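Local atomic coordinates of Iron(III) ABC transporter, periplasmic iron-compound-binding protein (Vibrio cholerae, PDB entry 3TEF), a protein that binds catecholate siderophores in the periplasm and probably delivers their iron(III) complexes to an ABC transporter for uptake into the cell. Residues 20-25 and 31-36; 70-75 and 97-102; 111-116 and 143-148. One frame throughout, in Å; residues are numbered along the deposited sequence.

Interaction 1 of 3, residues 20-25 and 31-36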
# COMPACT_ATOMS: atom_id res chain seq x y z
N GLN A 20 -24.75 0.99 -5.65
CA GLN A 20 -24.79 0.06 -6.77
C GLN A 20 -23.73 0.35 -7.83
O GLN A 20 -23.21 -0.57 -8.47
CB GLN A 20 -26.18 0.04 -7.40
CG GLN A 20 -27.25 -0.51 -6.47
CD GLN A 20 -26.89 -1.89 -5.93
OE1 GLN A 20 -26.65 -2.07 -4.73
NE2 GLN A 20 -26.83 -2.87 -6.83
N ARG A 21 -23.42 1.62 -8.01
CA ARG A 21 -22.45 2.06 -9.00
C ARG A 21 -21.24 2.67 -8.29
O ARG A 21 -21.33 3.76 -7.72
CB ARG A 21 -23.08 3.06 -9.97
CG ARG A 21 -24.28 2.49 -10.74
CD ARG A 21 -24.83 3.50 -11.74
NE ARG A 21 -23.83 3.84 -12.74
CZ ARG A 21 -23.51 3.07 -13.78
NH1 ARG A 21 -24.12 1.89 -13.95
NH2 ARG A 21 -22.59 3.47 -14.63
N VAL A 22 -20.13 1.95 -8.30
CA VAL A 22 -18.94 2.37 -7.58
C VAL A 22 -17.82 2.65 -8.58
O VAL A 22 -17.53 1.83 -9.44
CB VAL A 22 -18.46 1.27 -6.61
CG1 VAL A 22 -17.23 1.73 -5.83
CG2 VAL A 22 -19.59 0.89 -5.68
N VAL A 23 -17.20 3.82 -8.45
CA VAL A 23 -16.04 4.19 -9.25
C VAL A 23 -14.84 4.11 -8.32
O VAL A 23 -14.90 4.57 -7.18
CB VAL A 23 -16.19 5.63 -9.79
CG1 VAL A 23 -14.87 6.16 -10.35
CG2 VAL A 23 -17.28 5.68 -10.84
N VAL A 24 -13.75 3.50 -8.79
CA VAL A 24 -12.58 3.32 -7.94
C VAL A 24 -11.32 3.88 -8.59
O VAL A 24 -10.97 3.52 -9.73
CB VAL A 24 -12.36 1.82 -7.60
CG1 VAL A 24 -11.20 1.67 -6.63
CG2 VAL A 24 -13.63 1.20 -7.02
N ILE A 25 -10.64 4.77 -7.87
CA ILE A 25 -9.33 5.24 -8.29
C ILE A 25 -8.29 4.75 -7.28
O ILE A 25 -8.48 4.91 -6.07
CB ILE A 25 -9.31 6.77 -8.38
CG1 ILE A 25 -10.28 7.22 -9.48
CG2 ILE A 25 -7.90 7.25 -8.69
CD1 ILE A 25 -10.51 8.72 -9.52
N ASP A 31 -8.08 -3.37 -5.22
CA ASP A 31 -7.75 -4.64 -4.58
C ASP A 31 -8.75 -4.99 -3.48
O ASP A 31 -9.37 -6.06 -3.51
CB ASP A 31 -6.31 -4.54 -4.04
CG ASP A 31 -5.88 -5.71 -3.19
OD1 ASP A 31 -6.70 -6.48 -2.63
OD2 ASP A 31 -4.65 -5.83 -3.03
N ALA A 32 -8.94 -4.11 -2.50
CA ALA A 32 -9.81 -4.47 -1.39
C ALA A 32 -11.26 -4.61 -1.85
O ALA A 32 -11.98 -5.54 -1.46
CB ALA A 32 -9.69 -3.46 -0.24
N ILE A 33 -11.69 -3.71 -2.72
CA ILE A 33 -13.06 -3.72 -3.22
C ILE A 33 -13.35 -5.01 -4.01
O ILE A 33 -14.32 -5.72 -3.73
CB ILE A 33 -13.40 -2.44 -4.01
CG1 ILE A 33 -13.62 -1.28 -3.03
CG2 ILE A 33 -14.62 -2.65 -4.89
CD1 ILE A 33 -13.71 0.09 -3.67
N ASP A 34 -12.49 -5.33 -4.96
CA ASP A 34 -12.65 -6.57 -5.69
C ASP A 34 -12.56 -7.80 -4.78
O ASP A 34 -13.35 -8.73 -4.91
CB ASP A 34 -11.63 -6.66 -6.83
CG ASP A 34 -11.74 -7.97 -7.59
OD1 ASP A 34 -12.63 -8.07 -8.44
OD2 ASP A 34 -10.94 -8.87 -7.30
N SER A 35 -11.61 -7.80 -3.84
CA SER A 35 -11.40 -8.93 -2.94
C SER A 35 -12.64 -9.26 -2.11
O SER A 35 -12.90 -10.44 -1.81
CB SER A 35 -10.21 -8.67 -2.00
OG SER A 35 -9.00 -8.58 -2.73
N PHE A 36 -13.39 -8.23 -1.74
CA PHE A 36 -14.61 -8.41 -0.94
C PHE A 36 -15.85 -8.62 -1.82
O PHE A 36 -16.97 -8.66 -1.32
CB PHE A 36 -14.79 -7.25 0.06
CG PHE A 36 -13.87 -7.34 1.26
CD1 PHE A 36 -13.88 -8.48 2.06
CD2 PHE A 36 -13.02 -6.30 1.58
CE1 PHE A 36 -13.04 -8.57 3.15
CE2 PHE A 36 -12.17 -6.39 2.66
CZ PHE A 36 -12.19 -7.52 3.46
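Val22 and Val24 meet Ile33 through methyl groups, with no ring or planar side chain between them; the flat group worth noting is the peptide carbonyl of Asp31, two residues before Ile33, because both its faces are used. Ser35 N comes to the oxygen from one face and the Ser35 hydroxyl from the other, with Ser35 OG 2.7 Å from Asp31 O and 42° above the carbonyl plane. Two donors thus hold one acceptor in the last turn of helix 27-35. Across the contact, Ile33 and Val24 reach toward each other tip to tip. Val24 CG2 is the nearer branch, 3.5 Å from Ile33 CD1, and Val24 CG1 sits 4.2 Å from that same carbon. This is the first half of a beta-alpha-beta unit made of strand 22-25, helix 27-35 and strand 42-43, with the helix laid against a parallel sheet. The extended end of the Ile33 chain (chi2 170°) carries CD1 outward to the strand. Val22 faces the same way from two residues earlier, but more loosely, its CG1 4.4 Å from Ile33 CD1. Helix 113-128 adds Phe128 against Val22 and Leu124 against Ile33. The Asp31 carboxylate leads away from the strand and accepts from the backbone N of Lys268 and of Ala269 in helix 267-279, which would probably favour its charged form.

Interaction 2 of 3, residues 70-75 and 97-102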
# COMPACT_ATOMS: atom_id res chain seq x y z
N PRO A 70 -7.99 12.18 -11.64
CA PRO A 70 -9.30 11.66 -12.04
C PRO A 70 -9.77 12.28 -13.35
O PRO A 70 -9.47 13.45 -13.63
CB PRO A 70 -10.22 12.10 -10.88
CG PRO A 70 -9.29 12.33 -9.73
CD PRO A 70 -8.06 12.92 -10.37
N ASP A 71 -10.49 11.50 -14.14
CA ASP A 71 -11.18 11.99 -15.32
C ASP A 71 -12.58 12.40 -14.87
O ASP A 71 -13.51 11.59 -14.88
CB ASP A 71 -11.25 10.91 -16.39
CG ASP A 71 -11.93 11.39 -17.67
OD1 ASP A 71 -12.62 12.44 -17.63
OD2 ASP A 71 -11.78 10.71 -18.70
N PHE A 72 -12.73 13.65 -14.45
CA PHE A 72 -13.98 14.10 -13.86
C PHE A 72 -15.15 13.95 -14.82
O PHE A 72 -16.25 13.57 -14.43
CB PHE A 72 -13.87 15.55 -13.37
CG PHE A 72 -12.81 15.76 -12.31
CD1 PHE A 72 -13.04 15.37 -11.00
CD2 PHE A 72 -11.60 16.35 -12.63
CE1 PHE A 72 -12.07 15.56 -10.04
CE2 PHE A 72 -10.62 16.53 -11.67
CZ PHE A 72 -10.86 16.14 -10.37
N GLU A 73 -14.92 14.26 -16.09
CA GLU A 73 -16.00 14.18 -17.07
C GLU A 73 -16.54 12.76 -17.18
O GLU A 73 -17.75 12.54 -17.14
CB GLU A 73 -15.54 14.73 -18.42
CG GLU A 73 -15.05 16.18 -18.36
CD GLU A 73 -14.53 16.70 -19.69
OE1 GLU A 73 -14.52 15.93 -20.68
OE2 GLU A 73 -14.14 17.89 -19.76
N THR A 74 -15.65 11.78 -17.30
CA THR A 74 -16.10 10.40 -17.43
C THR A 74 -16.77 9.93 -16.15
O THR A 74 -17.80 9.27 -16.18
CB THR A 74 -14.94 9.46 -17.80
OG1 THR A 74 -14.44 9.82 -19.09
CG2 THR A 74 -15.41 8.01 -17.82
N ILE A 75 -16.18 10.29 -15.01
CA ILE A 75 -16.75 9.90 -13.73
C ILE A 75 -18.19 10.41 -13.61
O ILE A 75 -19.09 9.68 -13.18
CB ILE A 75 -15.87 10.39 -12.57
CG1 ILE A 75 -14.51 9.68 -12.64
CG2 ILE A 75 -16.57 10.15 -11.22
CD1 ILE A 75 -13.50 10.09 -11.59
N SER A 97 -15.94 15.06 -4.52
CA SER A 97 -17.01 15.01 -3.52
C SER A 97 -18.27 15.73 -4.02
O SER A 97 -19.38 15.46 -3.54
CB SER A 97 -16.55 15.58 -2.16
OG SER A 97 -16.24 16.97 -2.25
N LYS A 98 -18.11 16.61 -5.01
CA LYS A 98 -19.26 17.29 -5.60
C LYS A 98 -20.10 16.33 -6.43
O LYS A 98 -21.32 16.48 -6.52
CB LYS A 98 -18.82 18.46 -6.47
CG LYS A 98 -18.26 19.62 -5.67
CD LYS A 98 -18.01 20.81 -6.59
CE LYS A 98 -17.00 20.47 -7.67
NZ LYS A 98 -16.76 21.64 -8.57
N ILE A 99 -19.43 15.35 -7.04
CA ILE A 99 -20.06 14.47 -8.01
C ILE A 99 -20.85 13.37 -7.32
O ILE A 99 -21.96 13.04 -7.74
CB ILE A 99 -19.01 13.83 -8.95
CG1 ILE A 99 -18.31 14.91 -9.78
CG2 ILE A 99 -19.65 12.78 -9.87
CD1 ILE A 99 -17.23 14.36 -10.70
N ALA A 100 -20.28 12.82 -6.25
CA ALA A 100 -20.93 11.77 -5.49
C ALA A 100 -20.18 11.58 -4.19
O ALA A 100 -19.04 12.00 -4.07
CB ALA A 100 -20.94 10.47 -6.30
N PRO A 101 -20.82 10.94 -3.21
CA PRO A 101 -20.11 10.63 -1.98
C PRO A 101 -18.79 9.96 -2.32
O PRO A 101 -18.75 8.99 -3.11
CB PRO A 101 -21.05 9.67 -1.26
CG PRO A 101 -22.41 10.10 -1.75
CD PRO A 101 -22.20 10.43 -3.19
N THR A 102 -17.72 10.47 -1.72
CA THR A 102 -16.37 10.00 -2.00
C THR A 102 -15.69 9.61 -0.69
O THR A 102 -15.84 10.29 0.33
CB THR A 102 -15.56 11.10 -2.73
OG1 THR A 102 -16.20 11.42 -3.97
CG2 THR A 102 -14.13 10.65 -2.99
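Ile99 reaches across to Phe72 and Ile75, joining two short helices that lie on one side of the four-stranded parallel sheet of a periplasmic binding protein lobe. Helix 72-77 leads into strand 82-85, and helix 93-99 makes the beta-alpha-beta crossover from that strand to its neighbour 102-104. Ile99 carries the contact with both branches. Its CG1 stands opposite its own carbonyl carbon (chi1 -64°), and the chain then continues fully extended (chi2 178°), which sends CD1 out to Phe72. There the methyl lies near the ring plane, at the edge, with Ile99 CD1 4.3 Å from Phe72 CD1; it comes closer still to the backbone, 3.9 Å from Phe72 O. The other branch, CG2, turns to Ile75, where the two methyls Ile99 CG2 and Ile75 CG2 are 4.3 Å apart. Contacts of this length, with no hydrogen bond across, make a light, apolar seam. Phe72 has a second neighbour from its own segment: Pro70 CB lies 4.0 Å above one face of the ring, displaced toward the rim. Leu96 of helix 93-99 touches Pro70, Phe72 and Ile75, and Ile75 also packs on Ile25 and Ile83 of the sheet. Asp71 is the N-cap of helix 72-77. Its carboxylate caps the first turn: Thr74 N donates to Asp71 OD1 at 3.1 Å along a nearly straight line (171°), entering from above the carboxylate plane. In the other segment the chain turns from helix to strand through Ala100 and Pro101, and here the Thr102 hydroxyl spans the bend, its OG1 donating to Ala100 O at 2.9 Å.

Interaction 3 of 3, residues 111-116 and 143-148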
# COMPACT_ATOMS: atom_id res chain seq x y z
N GLN A 111 -0.83 6.27 13.13
CA GLN A 111 -1.45 5.17 13.88
C GLN A 111 -0.87 3.81 13.48
O GLN A 111 -1.00 2.83 14.22
CB GLN A 111 -2.97 5.19 13.75
CG GLN A 111 -3.49 5.33 12.35
CD GLN A 111 -5.00 5.48 12.31
OE1 GLN A 111 -5.53 6.42 11.69
NE2 GLN A 111 -5.71 4.57 12.96
N GLY A 112 -0.22 3.76 12.32
CA GLY A 112 0.42 2.53 11.87
C GLY A 112 -0.36 1.85 10.76
O GLY A 112 -1.59 1.90 10.72
N TYR A 113 0.37 1.20 9.86
CA TYR A 113 -0.24 0.56 8.70
C TYR A 113 -1.40 -0.39 9.05
O TYR A 113 -2.49 -0.27 8.50
CB TYR A 113 0.80 -0.20 7.88
CG TYR A 113 0.18 -0.92 6.71
CD1 TYR A 113 -0.10 -0.25 5.52
CD2 TYR A 113 -0.16 -2.28 6.81
CE1 TYR A 113 -0.69 -0.90 4.45
CE2 TYR A 113 -0.75 -2.94 5.74
CZ TYR A 113 -1.01 -2.25 4.57
OH TYR A 113 -1.61 -2.86 3.51
N TRP A 114 -1.16 -1.35 9.94
CA TRP A 114 -2.18 -2.38 10.17
C TRP A 114 -3.41 -1.87 10.93
O TRP A 114 -4.55 -2.17 10.54
CB TRP A 114 -1.57 -3.64 10.81
CG TRP A 114 -2.57 -4.76 11.08
CD1 TRP A 114 -2.71 -5.46 12.25
CD2 TRP A 114 -3.56 -5.28 10.18
NE1 TRP A 114 -3.72 -6.38 12.14
CE2 TRP A 114 -4.26 -6.30 10.87
CE3 TRP A 114 -3.92 -5.00 8.85
CZ2 TRP A 114 -5.30 -7.04 10.29
CZ3 TRP A 114 -4.96 -5.73 8.27
CH2 TRP A 114 -5.64 -6.74 8.99
N GLU A 115 -3.21 -1.07 11.97
CA GLU A 115 -4.36 -0.50 12.68
C GLU A 115 -5.21 0.34 11.73
O GLU A 115 -6.43 0.23 11.73
CB GLU A 115 -3.92 0.33 13.89
CG GLU A 115 -3.11 -0.44 14.92
CD GLU A 115 -3.96 -1.38 15.77
OE1 GLU A 115 -5.13 -1.62 15.41
OE2 GLU A 115 -3.44 -1.88 16.80
N SER A 116 -4.56 1.15 10.89
CA SER A 116 -5.32 1.99 9.97
C SER A 116 -5.95 1.19 8.83
O SER A 116 -7.08 1.47 8.43
CB SER A 116 -4.49 3.17 9.44
OG SER A 116 -3.40 2.74 8.66
N ALA A 143 -3.67 -12.39 12.98
CA ALA A 143 -2.88 -13.44 13.62
C ALA A 143 -1.50 -13.54 12.99
O ALA A 143 -0.51 -13.80 13.69
CB ALA A 143 -3.61 -14.79 13.55
N GLN A 144 -1.44 -13.32 11.68
CA GLN A 144 -0.20 -13.33 10.92
C GLN A 144 0.72 -12.18 11.33
O GLN A 144 1.92 -12.39 11.56
CB GLN A 144 -0.50 -13.29 9.42
CG GLN A 144 -1.19 -14.55 8.87
CD GLN A 144 -1.72 -14.38 7.45
OE1 GLN A 144 -2.26 -13.34 7.09
NE2 GLN A 144 -1.54 -15.42 6.63
N PHE A 145 0.17 -10.98 11.42
CA PHE A 145 0.90 -9.83 11.93
C PHE A 145 1.46 -10.12 13.32
O PHE A 145 2.63 -9.86 13.60
CB PHE A 145 0.02 -8.59 12.01
CG PHE A 145 -0.00 -7.77 10.73
CD1 PHE A 145 1.02 -6.87 10.46
CD2 PHE A 145 -1.04 -7.90 9.83
CE1 PHE A 145 1.01 -6.12 9.28
CE2 PHE A 145 -1.07 -7.16 8.66
CZ PHE A 145 -0.04 -6.26 8.38
N LYS A 146 0.60 -10.64 14.19
CA LYS A 146 0.98 -10.85 15.59
C LYS A 146 2.13 -11.85 15.69
O LYS A 146 3.06 -11.66 16.48
CB LYS A 146 -0.22 -11.33 16.41
CG LYS A 146 -1.35 -10.32 16.52
CD LYS A 146 -0.93 -9.08 17.28
CE LYS A 146 -2.06 -8.04 17.34
NZ LYS A 146 -3.31 -8.57 17.98
N SER A 147 2.07 -12.91 14.89
CA SER A 147 3.09 -13.94 14.92
C SER A 147 4.45 -13.40 14.45
O SER A 147 5.47 -13.64 15.09
CB SER A 147 2.67 -15.15 14.09
OG SER A 147 2.56 -14.81 12.72
N ILE A 148 4.45 -12.65 13.35
CA ILE A 148 5.68 -12.06 12.84
C ILE A 148 6.30 -11.10 13.84
O ILE A 148 7.51 -11.12 14.07
CB ILE A 148 5.42 -11.28 11.53
CG1 ILE A 148 4.99 -12.23 10.42
CG2 ILE A 148 6.67 -10.49 11.15
CD1 ILE A 148 4.32 -11.54 9.25
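Between residues 111-116 and 143-148 the backbones come nearest at Trp114 and Phe145, with 8.3 Å between their CA atoms, and aromatic rings fill the gap. Helix 131-154 is the long helix that runs between the two lobes, the feature that marks this class of periplasmic binding protein. With chi1 at 180° the indole of Trp114 extends away from its backbone N and out toward Phe145. The two ring systems form an offset stack: the five-membered ring of Trp114 and the Phe145 ring have centroids 4.0 Å apart and planes only 13° from parallel. Phe145 CE2 lies over one face of the indole, 3.5 Å from Trp114 CD2. Trp114 CB adds a CH-pi contact, poised over the face of the Phe145 ring 3.9 Å from its centroid. Asp142 OD1 accepts from Trp114 NE1, which helps fix the rotation of the indole, and Trp121 meets it edge-to-face. Phe145 stacks in turn with Phe185, so the aromatic cluster runs on beyond the helix pair. Gly112 sits at the N-cap of helix 113-128 with a positive phi of 105°. Tyr113, whose OH is hydrogen-bonded to Thr270 of helix 267-279, has Phe145 CZ at the edge of its ring, near the ring plane, with Tyr113 CD2 4.3 Å from Phe145 CZ.

Interactions 1 and 2 are neighbours in one lobe, their centres about 15 Å apart, and strand 22-25 joins them: Val22 and Val24 face helix 27-35, while Val23 and Ile25 turn to the other side of the sheet. There Ile25 CD1 lies 3.7 Å from Pro70 CB, so the two contacts touch directly. Interaction 3 stands apart, its centre about 23 Å from that of interaction 1 and about 33 Å from that of interaction 2. Helix 113-128 nevertheless connects it to interaction 1, with Trp114 at one end and Leu124 and Phe128 further along; helix 267-279 also reaches both. A siderophore would probably bind in the cleft between the lobes.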